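Local coordinates for putative aldolase (Bacteroides vulgatus ATCC 8482, PDB 3DXI), which is of unknown function but, as a putative aldolase, belongs to the HMGL-like group of proteins and folds as a closed eight-stranded TIM barrel, at residues Met33-Ile38 with Asn245-Val250; Ala77-Glu82 with Arg105-Pro110. All blocks are in the same frame, centred on the assembly; numbering follows the deposited sequence.

Interaction 1: residues Met33-Ile38 with Asn245-Val250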
HETATM    1  N   MSE A  33       4.058 -17.027 -16.140  1.00  7.54           N
HETATM    2  CA  MSE A  33       3.351 -17.731 -15.080  1.00  8.02           C
HETATM    3  C   MSE A  33       3.914 -19.142 -14.890  1.00  7.80           C
HETATM    4  O   MSE A  33       3.854 -19.696 -13.795  1.00  6.85           O
HETATM    5  CB  MSE A  33       1.856 -17.798 -15.393  1.00  8.87           C
HETATM    6  CG  MSE A  33       1.157 -16.442 -15.432  1.00 11.10           C
HETATM    7 SE   MSE A  33       1.337 -15.399 -13.790  1.00 21.20          SE
HETATM    8  CE  MSE A  33       2.623 -14.095 -14.428  1.00 10.24           C
ATOM      9  N   ASN A  34       4.457 -19.724 -15.958  1.00  9.12           N
ATOM     10  CA  ASN A  34       5.044 -21.058 -15.862  1.00  9.92           C
ATOM     11  C   ASN A  34       6.265 -21.021 -14.941  1.00 11.14           C
ATOM     12  O   ASN A  34       6.556 -21.995 -14.249  1.00 10.62           O
ATOM     13  CB  ASN A  34       5.508 -21.575 -17.233  1.00  9.61           C
ATOM     14  CG  ASN A  34       4.378 -22.154 -18.065  1.00  9.01           C
ATOM     15  OD1 ASN A  34       3.267 -22.352 -17.576  1.00 12.09           O
ATOM     16  ND2 ASN A  34       4.667 -22.445 -19.331  1.00  8.80           N
ATOM     17  N   GLU A  35       6.977 -19.896 -14.933  1.00 11.77           N
ATOM     18  CA  GLU A  35       8.183 -19.778 -14.119  1.00 13.27           C
ATOM     19  C   GLU A  35       8.034 -19.002 -12.820  1.00 13.87           C
ATOM     20  O   GLU A  35       9.032 -18.623 -12.205  1.00 15.31           O
ATOM     21  CB  GLU A  35       9.318 -19.166 -14.945  1.00 15.55           C
ATOM     22  CG  GLU A  35       9.699 -19.997 -16.158  1.00 17.91           C
ATOM     23  CD  GLU A  35      11.003 -19.552 -16.789  1.00 20.71           C
ATOM     24  OE1 GLU A  35      12.070 -19.805 -16.187  1.00 22.42           O
ATOM     25  OE2 GLU A  35      10.959 -18.946 -17.882  1.00 20.83           O
ATOM     26  N   LEU A  36       6.795 -18.755 -12.410  1.00 11.07           N
ATOM     27  CA  LEU A  36       6.534 -18.049 -11.159  1.00 10.90           C
ATOM     28  C   LEU A  36       5.764 -19.011 -10.259  1.00 10.67           C
ATOM     29  O   LEU A  36       5.045 -19.883 -10.749  1.00  9.66           O
ATOM     30  CB  LEU A  36       5.714 -16.773 -11.417  1.00 10.17           C
ATOM     31  CG  LEU A  36       6.417 -15.627 -12.166  1.00  9.76           C
ATOM     32  CD1 LEU A  36       5.434 -14.502 -12.473  1.00  9.45           C
ATOM     33  CD2 LEU A  36       7.559 -15.098 -11.324  1.00  7.77           C
ATOM     34  N   PRO A  37       5.912 -18.877  -8.931  1.00 10.45           N
ATOM     35  CA  PRO A  37       5.179 -19.793  -8.052  1.00 10.95           C
ATOM     36  C   PRO A  37       3.676 -19.494  -7.952  1.00 10.25           C
ATOM     37  O   PRO A  37       3.145 -19.292  -6.858  1.00 10.82           O
ATOM     38  CB  PRO A  37       5.915 -19.643  -6.716  1.00  9.66           C
ATOM     39  CG  PRO A  37       6.352 -18.206  -6.740  1.00 10.12           C
ATOM     40  CD  PRO A  37       6.843 -18.031  -8.161  1.00 10.90           C
ATOM     41  N   ILE A  38       3.006 -19.464  -9.105  1.00 10.05           N
ATOM     42  CA  ILE A  38       1.564 -19.216  -9.193  1.00  9.09           C
ATOM     43  C   ILE A  38       0.891 -20.497  -9.690  1.00  9.99           C
ATOM     44  O   ILE A  38       1.199 -21.002 -10.770  1.00  8.84           O
ATOM     45  CB  ILE A  38       1.235 -18.053 -10.160  1.00  9.18           C
ATOM     46  CG1 ILE A  38       1.554 -16.709  -9.499  1.00 12.04           C
ATOM     47  CG2 ILE A  38      -0.231 -18.095 -10.552  1.00  9.74           C
ATOM     48  CD1 ILE A  38       2.937 -16.187  -9.778  1.00 13.28           C
ATOM     49  N   ASN A 245      10.589 -19.569  -3.002  1.00 13.82           N
ATOM     50  CA  ASN A 245      11.556 -19.322  -4.060  1.00 13.90           C
ATOM     51  C   ASN A 245      10.854 -18.611  -5.213  1.00 12.70           C
ATOM     52  O   ASN A 245       9.792 -19.037  -5.660  1.00 11.43           O
ATOM     53  CB  ASN A 245      12.180 -20.627  -4.556  1.00 17.43           C
ATOM     54  CG  ASN A 245      13.095 -20.412  -5.752  1.00 21.87           C
ATOM     55  OD1 ASN A 245      13.887 -19.465  -5.781  1.00 25.37           O
ATOM     56  ND2 ASN A 245      12.995 -21.294  -6.743  1.00 24.87           N
ATOM     57  N   VAL A 246      11.456 -17.522  -5.683  1.00 11.96           N
ATOM     58  CA  VAL A 246      10.894 -16.736  -6.778  1.00 10.91           C
ATOM     59  C   VAL A 246      11.945 -16.328  -7.808  1.00 12.29           C
ATOM     60  O   VAL A 246      13.058 -15.934  -7.446  1.00 11.78           O
ATOM     61  CB  VAL A 246      10.236 -15.440  -6.245  1.00  9.79           C
ATOM     62  CG1 VAL A 246       9.791 -14.553  -7.407  1.00 10.26           C
ATOM     63  CG2 VAL A 246       9.057 -15.780  -5.367  1.00  8.09           C
ATOM     64  N   ASP A 247      11.590 -16.417  -9.088  1.00 12.38           N
ATOM     65  CA  ASP A 247      12.496 -16.002 -10.157  1.00 12.60           C
ATOM     66  C   ASP A 247      12.144 -14.546 -10.428  1.00 12.47           C
ATOM     67  O   ASP A 247      11.203 -14.247 -11.165  1.00 12.17           O
ATOM     68  CB  ASP A 247      12.278 -16.801 -11.440  1.00 13.01           C
ATOM     69  CG  ASP A 247      13.258 -16.408 -12.536  1.00 12.64           C
ATOM     70  OD1 ASP A 247      13.740 -15.258 -12.518  1.00 15.18           O
ATOM     71  OD2 ASP A 247      13.542 -17.240 -13.419  1.00 14.51           O
ATOM     72  N   PHE A 248      12.904 -13.648  -9.819  1.00 11.68           N
ATOM     73  CA  PHE A 248      12.664 -12.223  -9.957  1.00 11.25           C
ATOM     74  C   PHE A 248      12.962 -11.662 -11.340  1.00 11.08           C
ATOM     75  O   PHE A 248      12.437 -10.610 -11.708  1.00 10.45           O
ATOM     76  CB  PHE A 248      13.455 -11.488  -8.882  1.00  9.53           C
ATOM     77  CG  PHE A 248      12.905 -11.691  -7.499  1.00 10.45           C
ATOM     78  CD1 PHE A 248      11.770 -11.002  -7.085  1.00  9.66           C
ATOM     79  CD2 PHE A 248      13.498 -12.598  -6.620  1.00 10.41           C
ATOM     80  CE1 PHE A 248      11.234 -11.211  -5.820  1.00 12.56           C
ATOM     81  CE2 PHE A 248      12.968 -12.816  -5.348  1.00 10.09           C
ATOM     82  CZ  PHE A 248      11.834 -12.122  -4.946  1.00 12.20           C
ATOM     83  N   ASN A 249      13.800 -12.357 -12.104  1.00  9.86           N
ATOM     84  CA  ASN A 249      14.129 -11.903 -13.448  1.00 10.52           C
ATOM     85  C   ASN A 249      12.848 -11.966 -14.266  1.00  9.89           C
ATOM     86  O   ASN A 249      12.497 -11.005 -14.956  1.00  7.57           O
ATOM     87  CB  ASN A 249      15.221 -12.784 -14.071  1.00 11.60           C
ATOM     88  CG  ASN A 249      16.606 -12.487 -13.504  1.00 13.71           C
ATOM     89  OD1 ASN A 249      16.742 -11.790 -12.499  1.00 15.44           O
ATOM     90  ND2 ASN A 249      17.642 -13.024 -14.146  1.00 15.23           N
ATOM     91  N   VAL A 250      12.146 -13.094 -14.165  1.00  7.81           N
ATOM     92  CA  VAL A 250      10.878 -13.284 -14.866  1.00  6.95           C
ATOM     93  C   VAL A 250       9.833 -12.299 -14.333  1.00  6.39           C
ATOM     94  O   VAL A 250       9.083 -11.710 -15.100  1.00  6.04           O
ATOM     95  CB  VAL A 250      10.337 -14.730 -14.681  1.00  7.34           C
ATOM     96  CG1 VAL A 250       8.903 -14.827 -15.190  1.00  7.79           C
ATOM     97  CG2 VAL A 250      11.225 -15.724 -15.439  1.00  8.69           C
TER
HETATM   98  O   HOH W   1      12.526 -20.041 -13.613  1.00 13.44           O
HETATM   99  O   HOH W   2       9.816 -19.002  -9.631  1.00 15.09           O
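With chi1 at 169°, Val250 sets CG1 anti to its backbone N and CG2 anti to its carbonyl carbon, and the forked end meets two residues of 33-38 at once. CG1 packs on Leu36 CG at 4.0 Å, while CG2 lies 4.0 Å from Glu35 CB, the Glu35 and Val250 side chains crossing at about a right angle. Further along, Pro37, the centre of an inverse gamma turn, lays its CG 3.9 Å from Val246 CG2 and also against the carbonyl oxygen of Asn245. Polar groups meet through water. Glu35 and Asp247 extend alongside each other in the same direction, with their carboxylate planes 86° apart and Glu35 OE1 4.1 Å from Asp247 OD2. A water donates to both oxygens, which probably eases the repulsion between like charges. A second water donates to Glu35 O and accepts a weak bond from Asp247 N. Asp247 is also the N-cap of helix 248-265: its OD1 takes Val250 N at 3.2 Å, from above the carboxylate plane, and a weak, bent bond from Asn249 N. The same OD1 is bonded by Asn298 of the second subunit, so the cap belongs to the dimer contact too. Around this junction, Pro37 rests on Leu235 of helix 231-241, Ile38 reaches Ile5 and Asp7 of strand 4-7, and Lys74, just ahead of strand 75-81, binds the carbonyls of Met33 and Ile38.

Interaction 2: residues Ala77-Glu82 with Arg105-Pro110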
ATOM      1  N   ALA A  77      -8.430 -21.317 -15.113  1.00  8.33           N
ATOM      2  CA  ALA A  77      -9.786 -21.042 -14.683  1.00  7.82           C
ATOM      3  C   ALA A  77     -10.394 -19.920 -15.511  1.00  8.68           C
ATOM      4  O   ALA A  77      -9.678 -19.103 -16.094  1.00  5.95           O
ATOM      5  CB  ALA A  77      -9.796 -20.647 -13.209  1.00  7.58           C
ATOM      6  N   ILE A  78     -11.721 -19.908 -15.578  1.00  7.36           N
ATOM      7  CA  ILE A  78     -12.447 -18.842 -16.250  1.00  8.49           C
ATOM      8  C   ILE A  78     -13.547 -18.488 -15.250  1.00  8.56           C
ATOM      9  O   ILE A  78     -13.846 -19.271 -14.343  1.00  8.08           O
ATOM     10  CB  ILE A  78     -13.072 -19.275 -17.618  1.00  9.90           C
ATOM     11  CG1 ILE A  78     -14.166 -20.323 -17.413  1.00  9.41           C
ATOM     12  CG2 ILE A  78     -11.972 -19.753 -18.567  1.00  9.77           C
ATOM     13  CD1 ILE A  78     -15.531 -19.728 -17.119  1.00 11.05           C
HETATM   14  N   MSE A  79     -14.143 -17.314 -15.404  1.00  8.36           N
HETATM   15  CA  MSE A  79     -15.187 -16.894 -14.486  1.00  9.04           C
HETATM   16  C   MSE A  79     -16.530 -16.696 -15.174  1.00 10.60           C
HETATM   17  O   MSE A  79     -16.592 -16.348 -16.356  1.00  8.98           O
HETATM   18  CB  MSE A  79     -14.761 -15.595 -13.788  1.00 11.12           C
HETATM   19  CG  MSE A  79     -15.842 -14.945 -12.944  1.00 12.92           C
HETATM   20 SE   MSE A  79     -15.167 -13.477 -11.876  1.00 22.56          SE
HETATM   21  CE  MSE A  79     -14.557 -14.514 -10.353  1.00 15.19           C
ATOM     22  N   LEU A  80     -17.595 -16.935 -14.414  1.00 10.35           N
ATOM     23  CA  LEU A  80     -18.967 -16.763 -14.875  1.00 10.60           C
ATOM     24  C   LEU A  80     -19.655 -15.823 -13.893  1.00 10.14           C
ATOM     25  O   LEU A  80     -19.473 -15.953 -12.681  1.00 11.20           O
ATOM     26  CB  LEU A  80     -19.727 -18.090 -14.859  1.00  9.74           C
ATOM     27  CG  LEU A  80     -19.374 -19.215 -15.828  1.00 10.05           C
ATOM     28  CD1 LEU A  80     -20.251 -20.424 -15.521  1.00  9.48           C
ATOM     29  CD2 LEU A  80     -19.587 -18.743 -17.264  1.00  9.00           C
ATOM     30  N   ASN A  81     -20.433 -14.878 -14.407  1.00  9.82           N
ATOM     31  CA  ASN A  81     -21.176 -13.965 -13.548  1.00 11.16           C
ATOM     32  C   ASN A  81     -22.513 -14.655 -13.242  1.00 11.91           C
ATOM     33  O   ASN A  81     -23.338 -14.846 -14.137  1.00 10.71           O
ATOM     34  CB  ASN A  81     -21.421 -12.630 -14.260  1.00 11.97           C
ATOM     35  CG  ASN A  81     -20.158 -11.779 -14.375  1.00 13.51           C
ATOM     36  OD1 ASN A  81     -19.976 -11.053 -15.353  1.00 13.56           O
ATOM     37  ND2 ASN A  81     -19.297 -11.850 -13.368  1.00 14.07           N
ATOM     38  N   GLU A  82     -22.713 -15.030 -11.979  1.00 12.39           N
ATOM     39  CA  GLU A  82     -23.929 -15.717 -11.539  1.00 12.96           C
ATOM     40  C   GLU A  82     -25.229 -15.012 -11.956  1.00 13.62           C
ATOM     41  O   GLU A  82     -26.160 -15.654 -12.443  1.00 12.78           O
ATOM     42  CB  GLU A  82     -23.894 -15.885 -10.015  1.00 13.37           C
ATOM     43  CG  GLU A  82     -24.900 -16.864  -9.429  1.00 13.58           C
ATOM     44  CD  GLU A  82     -26.307 -16.309  -9.379  1.00 16.60           C
ATOM     45  OE1 GLU A  82     -26.472 -15.113  -9.045  1.00 15.89           O
ATOM     46  OE2 GLU A  82     -27.251 -17.075  -9.659  1.00 18.02           O
ATOM     47  N   ARG A 105     -14.936 -20.372 -11.850  1.00  9.46           N
ATOM     48  CA  ARG A 105     -15.221 -19.535 -10.693  1.00  9.67           C
ATOM     49  C   ARG A 105     -16.498 -18.772 -10.980  1.00  9.84           C
ATOM     50  O   ARG A 105     -16.744 -18.373 -12.115  1.00  9.99           O
ATOM     51  CB  ARG A 105     -14.091 -18.555 -10.428  1.00  9.20           C
ATOM     52  CG  ARG A 105     -12.781 -19.208 -10.076  1.00 10.79           C
ATOM     53  CD  ARG A 105     -11.752 -18.126  -9.892  1.00 14.15           C
ATOM     54  NE  ARG A 105     -11.443 -17.888  -8.500  1.00 11.69           N
ATOM     55  CZ  ARG A 105     -10.854 -16.790  -8.046  1.00 10.05           C
ATOM     56  NH1 ARG A 105     -10.521 -15.808  -8.872  1.00 12.25           N
ATOM     57  NH2 ARG A 105     -10.552 -16.703  -6.766  1.00 12.55           N
ATOM     58  N   ILE A 106     -17.305 -18.577  -9.945  1.00 10.51           N
ATOM     59  CA  ILE A 106     -18.576 -17.880 -10.083  1.00 12.48           C
ATOM     60  C   ILE A 106     -18.583 -16.592  -9.269  1.00 11.85           C
ATOM     61  O   ILE A 106     -18.344 -16.623  -8.064  1.00 13.85           O
ATOM     62  CB  ILE A 106     -19.729 -18.780  -9.591  1.00 13.28           C
ATOM     63  CG1 ILE A 106     -19.626 -20.154 -10.271  1.00 14.59           C
ATOM     64  CG2 ILE A 106     -21.069 -18.126  -9.887  1.00 13.77           C
ATOM     65  CD1 ILE A 106     -20.580 -21.203  -9.723  1.00 13.08           C
ATOM     66  N   ALA A 107     -18.841 -15.463  -9.925  1.00 10.76           N
ATOM     67  CA  ALA A 107     -18.912 -14.182  -9.221  1.00 10.10           C
ATOM     68  C   ALA A 107     -20.312 -14.155  -8.637  1.00 10.35           C
ATOM     69  O   ALA A 107     -21.295 -14.101  -9.371  1.00 11.33           O
ATOM     70  CB  ALA A 107     -18.715 -13.019 -10.185  1.00  9.67           C
ATOM     71  N   ILE A 108     -20.391 -14.177  -7.311  1.00 12.19           N
ATOM     72  CA  ILE A 108     -21.670 -14.226  -6.610  1.00 11.20           C
ATOM     73  C   ILE A 108     -21.961 -13.120  -5.603  1.00 12.21           C
ATOM     74  O   ILE A 108     -21.104 -12.746  -4.798  1.00 10.81           O
ATOM     75  CB  ILE A 108     -21.792 -15.564  -5.844  1.00 11.47           C
ATOM     76  CG1 ILE A 108     -21.491 -16.735  -6.782  1.00 10.57           C
ATOM     77  CG2 ILE A 108     -23.183 -15.695  -5.234  1.00 12.81           C
ATOM     78  CD1 ILE A 108     -21.284 -18.054  -6.067  1.00 11.17           C
ATOM     79  N   ASP A 109     -23.188 -12.612  -5.650  1.00 12.57           N
ATOM     80  CA  ASP A 109     -23.641 -11.611  -4.694  1.00 15.14           C
ATOM     81  C   ASP A 109     -24.248 -12.491  -3.599  1.00 15.32           C
ATOM     82  O   ASP A 109     -25.132 -13.300  -3.882  1.00 14.65           O
ATOM     83  CB  ASP A 109     -24.732 -10.723  -5.303  1.00 15.39           C
ATOM     84  CG  ASP A 109     -25.286  -9.705  -4.310  1.00 16.23           C
ATOM     85  OD1 ASP A 109     -25.424 -10.037  -3.115  1.00 16.58           O
ATOM     86  OD2 ASP A 109     -25.603  -8.575  -4.732  1.00 16.97           O
ATOM     87  N   PRO A 110     -23.774 -12.354  -2.344  1.00 15.98           N
ATOM     88  CA  PRO A 110     -24.264 -13.142  -1.200  1.00 16.82           C
ATOM     89  C   PRO A 110     -25.785 -13.306  -1.121  1.00 17.46           C
ATOM     90  O   PRO A 110     -26.295 -14.284  -0.570  1.00 15.63           O
ATOM     91  CB  PRO A 110     -23.680 -12.407   0.012  1.00 15.09           C
ATOM     92  CG  PRO A 110     -23.466 -11.015  -0.490  1.00 16.68           C
ATOM     93  CD  PRO A 110     -22.926 -11.244  -1.878  1.00 14.42           C
TER
HETATM   94  O   HOH W   3     -25.232 -12.974  -7.878  1.00 12.38           O
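Arg105, Ala107 and Met79 bury the most surface where strands 75-81 and 103-108 pair in parallel, and all three side chains stand on the same face of the sheet, together with Asn81. Arg105 uses its backbone twice: its N reaches Ile78 O at 2.9 Å, and its O accepts Leu80 N at 2.8 Å. Ala107 repeats the pattern with Leu80 O and Glu82 N. The extended chain of Met79, a selenomethionine, with CG anti to the backbone N and chi2 at 171°, carries SE to 4.0 Å from Ala107 CB; a bend at chi3 (-86°) then sends CE to 4.1 Å from Arg105 CB. Asn81 ND2 touches the same methyl, Ala107 CB, at 3.4 Å. The other face carries Leu80 and Ile106, which both touch Ile123 of helix 113-124, while Glu82 CB meets Ile106 CG2 at 3.6 Å. Just past the strands, Glu82 OE1 combines a salt bridge to Arg115 with a water that accepts from Asp109 N. An apolar layer faces the helix, whereas the face bearing Arg105 turns to the barrel interior, where the arginine's guanidinium forms salt bridges to Asp216 and Glu42. Those two carboxylates, from other strands, probably balance its charge and hold its direction.

From the N terminus the chain makes strand 4-7 and helix 23-34, then passes through 33-38 on its way to strand 40-45. The third and fourth strands follow, and interaction 2 joins them, closing a short loop of a single beta-alpha-beta unit through helix 90-94. The rest of the barrel must then be completed before 245-250 returns to 33-38 in interaction 1, more than 200 residues later. Interaction 2 is therefore nested inside the loop of interaction 1. Their centres lie about 27 Å apart, on opposite sides of the chain's centre. One knits neighbouring strands of the barrel wall; the other joins the start of helix 248-265 to the turn between helix 23-34 and strand 40-45.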